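Long-range contact in alpha-1,2-mannosidase (Trichoderma reesei, PDB 1HCU), which probably trims alpha-1,2-linked mannose residues from high-mannose N-glycans, using a calcium ion as cofactor: residues 454-459 against 485-490. Sequence-based numbering, arbitrary orientation.
Sequences FAEALK and TEAHPF. With CA (calcium ion), chain H.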
ATOM      1  N   PHE A 454      -7.034  -9.168   1.577  1.00 11.79           N
ATOM      2  CA  PHE A 454      -7.666  -9.536   0.313  1.00 12.52           C
ATOM      3  C   PHE A 454      -7.077  -8.800  -0.886  1.00 13.34           C
ATOM      4  O   PHE A 454      -6.763  -9.407  -1.911  1.00 12.54           O
ATOM      5  CB  PHE A 454      -9.169  -9.219   0.331  1.00 12.99           C
ATOM      6  CG  PHE A 454      -9.986 -10.165   1.151  1.00 15.15           C
ATOM      7  CD1 PHE A 454     -10.556  -9.749   2.352  1.00 15.58           C
ATOM      8  CD2 PHE A 454     -10.198 -11.472   0.723  1.00 15.76           C
ATOM      9  CE1 PHE A 454     -11.323 -10.619   3.112  1.00 16.11           C
ATOM     10  CE2 PHE A 454     -10.964 -12.351   1.477  1.00 15.80           C
ATOM     11  CZ  PHE A 454     -11.528 -11.926   2.673  1.00 16.39           C
ATOM     12  N   ALA A 455      -6.932  -7.488  -0.752  1.00 11.50           N
ATOM     13  CA  ALA A 455      -6.441  -6.665  -1.847  1.00 11.12           C
ATOM     14  C   ALA A 455      -4.956  -6.706  -2.156  1.00 10.64           C
ATOM     15  O   ALA A 455      -4.562  -6.647  -3.321  1.00  8.92           O
ATOM     16  CB  ALA A 455      -6.860  -5.215  -1.612  1.00  9.75           C
ATOM     17  N   GLU A 456      -4.134  -6.819  -1.121  1.00 10.92           N
ATOM     18  CA  GLU A 456      -2.692  -6.764  -1.318  1.00 10.16           C
ATOM     19  C   GLU A 456      -1.848  -8.005  -1.067  1.00  9.34           C
ATOM     20  O   GLU A 456      -1.211  -8.526  -1.974  1.00  9.35           O
ATOM     21  CB  GLU A 456      -2.133  -5.619  -0.474  1.00 11.88           C
ATOM     22  CG  GLU A 456      -2.805  -4.276  -0.702  1.00 14.75           C
ATOM     23  CD  GLU A 456      -2.009  -3.134  -0.081  1.00 16.63           C
ATOM     24  OE1 GLU A 456      -2.440  -2.592   0.962  1.00 17.48           O
ATOM     25  OE2 GLU A 456      -0.944  -2.793  -0.636  1.00 15.10           O
ATOM     26  N   ALA A 457      -1.806  -8.456   0.177  1.00  9.81           N
ATOM     27  CA  ALA A 457      -1.000  -9.615   0.495  1.00 10.31           C
ATOM     28  C   ALA A 457      -1.291 -10.791  -0.431  1.00 10.37           C
ATOM     29  O   ALA A 457      -0.375 -11.343  -1.034  1.00 12.09           O
ATOM     30  CB  ALA A 457      -1.207 -10.018   1.940  1.00  8.92           C
ATOM     31  N   LEU A 458      -2.561 -11.162  -0.567  1.00 11.59           N
ATOM     32  CA  LEU A 458      -2.923 -12.301  -1.416  1.00 11.38           C
ATOM     33  C   LEU A 458      -2.760 -12.016  -2.912  1.00 12.22           C
ATOM     34  O   LEU A 458      -2.523 -12.928  -3.705  1.00 13.73           O
ATOM     35  CB  LEU A 458      -4.356 -12.757  -1.096  1.00 10.57           C
ATOM     36  CG  LEU A 458      -4.539 -13.398   0.295  1.00 10.99           C
ATOM     37  CD1 LEU A 458      -6.019 -13.711   0.551  1.00 10.02           C
ATOM     38  CD2 LEU A 458      -3.723 -14.684   0.372  1.00  9.34           C
ATOM     39  N   LYS A 459      -2.873 -10.745  -3.287  1.00 11.78           N
ATOM     40  CA  LYS A 459      -2.727 -10.323  -4.674  1.00 12.17           C
ATOM     41  C   LYS A 459      -1.260 -10.441  -5.121  1.00 11.18           C
ATOM     42  O   LYS A 459      -0.963 -11.081  -6.121  1.00  9.04           O
ATOM     43  CB  LYS A 459      -3.216  -8.873  -4.819  1.00 13.62           C
ATOM     44  CG  LYS A 459      -2.934  -8.230  -6.172  1.00 13.59           C
ATOM     45  CD  LYS A 459      -4.128  -8.262  -7.080  1.00 16.43           C
ATOM     46  CE  LYS A 459      -4.841  -6.911  -7.168  1.00 13.77           C
ATOM     47  NZ  LYS A 459      -5.516  -6.468  -5.913  1.00 12.77           N
ATOM     48  N   THR A 485      -1.767   2.461  -4.211  1.00 12.22           N
ATOM     49  CA  THR A 485      -1.173   2.038  -2.949  1.00 13.33           C
ATOM     50  C   THR A 485      -1.844   0.839  -2.266  1.00 14.30           C
ATOM     51  O   THR A 485      -1.245   0.207  -1.409  1.00 14.77           O
ATOM     52  CB  THR A 485      -1.101   3.227  -1.975  1.00 13.06           C
ATOM     53  OG1 THR A 485       0.123   3.156  -1.248  1.00 15.24           O
ATOM     54  CG2 THR A 485      -2.269   3.219  -1.004  1.00 15.37           C
ATOM     55  N   GLU A 486      -3.076   0.519  -2.651  1.00 15.03           N
ATOM     56  CA  GLU A 486      -3.789  -0.606  -2.043  1.00 14.97           C
ATOM     57  C   GLU A 486      -3.829  -1.769  -3.039  1.00 15.14           C
ATOM     58  O   GLU A 486      -4.785  -2.545  -3.087  1.00 14.95           O
ATOM     59  CB  GLU A 486      -5.219  -0.184  -1.660  1.00 15.88           C
ATOM     60  CG  GLU A 486      -5.966  -1.166  -0.762  1.00 19.03           C
ATOM     61  CD  GLU A 486      -5.597  -1.029   0.717  1.00 19.97           C
ATOM     62  OE1 GLU A 486      -4.645  -0.288   1.042  1.00 18.76           O
ATOM     63  OE2 GLU A 486      -6.269  -1.675   1.555  1.00 19.85           O
ATOM     64  N   ALA A 487      -2.789  -1.858  -3.854  1.00 14.28           N
ATOM     65  CA  ALA A 487      -2.672  -2.915  -4.846  1.00 13.90           C
ATOM     66  C   ALA A 487      -3.818  -2.965  -5.851  1.00 13.71           C
ATOM     67  O   ALA A 487      -4.167  -4.040  -6.333  1.00 12.57           O
ATOM     68  CB  ALA A 487      -2.540  -4.262  -4.143  1.00 14.69           C
ATOM     69  N   HIS A 488      -4.410  -1.816  -6.163  1.00 14.58           N
ATOM     70  CA  HIS A 488      -5.488  -1.770  -7.152  1.00 14.60           C
ATOM     71  C   HIS A 488      -4.916  -1.203  -8.447  1.00 15.19           C
ATOM     72  O   HIS A 488      -4.620  -0.017  -8.535  1.00 16.94           O
ATOM     73  CB  HIS A 488      -6.653  -0.907  -6.661  1.00 13.75           C
ATOM     74  CG  HIS A 488      -7.291  -1.425  -5.411  1.00 13.22           C
ATOM     75  ND1 HIS A 488      -7.692  -2.735  -5.273  1.00 13.31           N
ATOM     76  CD2 HIS A 488      -7.570  -0.820  -4.232  1.00 13.00           C
ATOM     77  CE1 HIS A 488      -8.186  -2.919  -4.062  1.00 12.77           C
ATOM     78  NE2 HIS A 488      -8.123  -1.772  -3.411  1.00 12.02           N
ATOM     79  N   PRO A 489      -4.752  -2.053  -9.471  1.00 14.91           N
ATOM     80  CA  PRO A 489      -4.205  -1.659 -10.774  1.00 14.95           C
ATOM     81  C   PRO A 489      -5.139  -0.853 -11.678  1.00 15.10           C
ATOM     82  O   PRO A 489      -6.252  -1.284 -11.961  1.00 17.62           O
ATOM     83  CB  PRO A 489      -3.841  -3.002 -11.394  1.00 14.67           C
ATOM     84  CG  PRO A 489      -4.962  -3.875 -10.915  1.00 13.01           C
ATOM     85  CD  PRO A 489      -5.042  -3.498  -9.444  1.00 14.16           C
ATOM     86  N   PHE A 490      -4.677   0.305 -12.141  1.00 14.12           N
ATOM     87  CA  PHE A 490      -5.465   1.161 -13.032  1.00 15.15           C
ATOM     88  C   PHE A 490      -4.810   1.167 -14.410  1.00 16.54           C
ATOM     89  O   PHE A 490      -3.587   1.054 -14.510  1.00 17.80           O
ATOM     90  CB  PHE A 490      -5.472   2.608 -12.522  1.00 13.46           C
ATOM     91  CG  PHE A 490      -6.028   2.770 -11.149  1.00 13.63           C
ATOM     92  CD1 PHE A 490      -5.607   3.823 -10.343  1.00 15.66           C
ATOM     93  CD2 PHE A 490      -6.977   1.883 -10.658  1.00 13.48           C
ATOM     94  CE1 PHE A 490      -6.129   3.985  -9.057  1.00 17.37           C
ATOM     95  CE2 PHE A 490      -7.501   2.032  -9.389  1.00 14.23           C
ATOM     96  CZ  PHE A 490      -7.079   3.085  -8.582  1.00 16.78           C
TER
HETATM   97 CA    CA H1495       0.754   0.839   0.316  1.00 23.52          CA
HETATM   98  O   HOH W   1       0.255  -1.623  -3.058  1.00  4.85           O
HETATM   99  O   HOH W   2       1.213  -1.883   0.443  1.00 11.59           O
HETATM  100  O   HOH W   3      -0.917   2.546   1.866  1.00 18.82           O
HETATM  101  O   HOH W   4       1.157   0.780   3.064  1.00 46.70           O
HETATM  102  O   HOH W   5       3.164   2.101   0.490  1.00 16.54           O
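Glu456, Ala487 and Lys459 bury the most surface here, and Ala487 is the point where the other two converge. Its methyl group points at the helix and lies alongside the Glu456 chain, with Ala487 CB 3.5 Å from Glu456 CG; the same methyl rests on the backbone oxygen of Ala455, Ala487 CB to Ala455 O being 3.2 Å. The CA atoms of Glu456 and Ala487, 5.2 Å apart, are the closest such pair across the two segments.

Glu456 places CG anti to its own carbonyl carbon (chi1 -53°) and runs extended beyond it past Ala487, reaching the calcium site at Thr485. Glu456 OE2 is hydrogen-bonded to water 2 (2.6 Å), itself a calcium ligand, and to water 1. The carboxylate is therefore second-shell, whereas Thr485 binds calcium directly through both its backbone O (2.7 Å) and OG1; OG1 is also hydrogen-bonded to Glu249. In family 47 the catalytic domain is an (alpha/alpha)7 barrel, and a hairpin, here formed by strands 481-483 and 489-491, plugs it and carries this calcium-binding threonine at its turn. Glu456 also lies near Glu393, a predicted active-site residue.

Glu456 OE1 stands 3.2 Å from Glu486 OE1, two acceptors of like charge brought close without a bond, their carboxylate planes turned 39° apart.

The Lys459 chain starts beside its carbonyl carbon and bends at three successive torsions, which returns NZ to the loop. There it donates to Ala487 O (2.8 Å), tilted 32° from the carbonyl plane, and to Ala455 O on an in-plane lone pair, bridging the two segments. Asp63 of helix 56-67 pairs with this ammonium and also accepts from His488 ND1, while Asp60 binds His488 NE2, fixing the imidazole whose CE1 meets Ala455 CB at 3.6 Å.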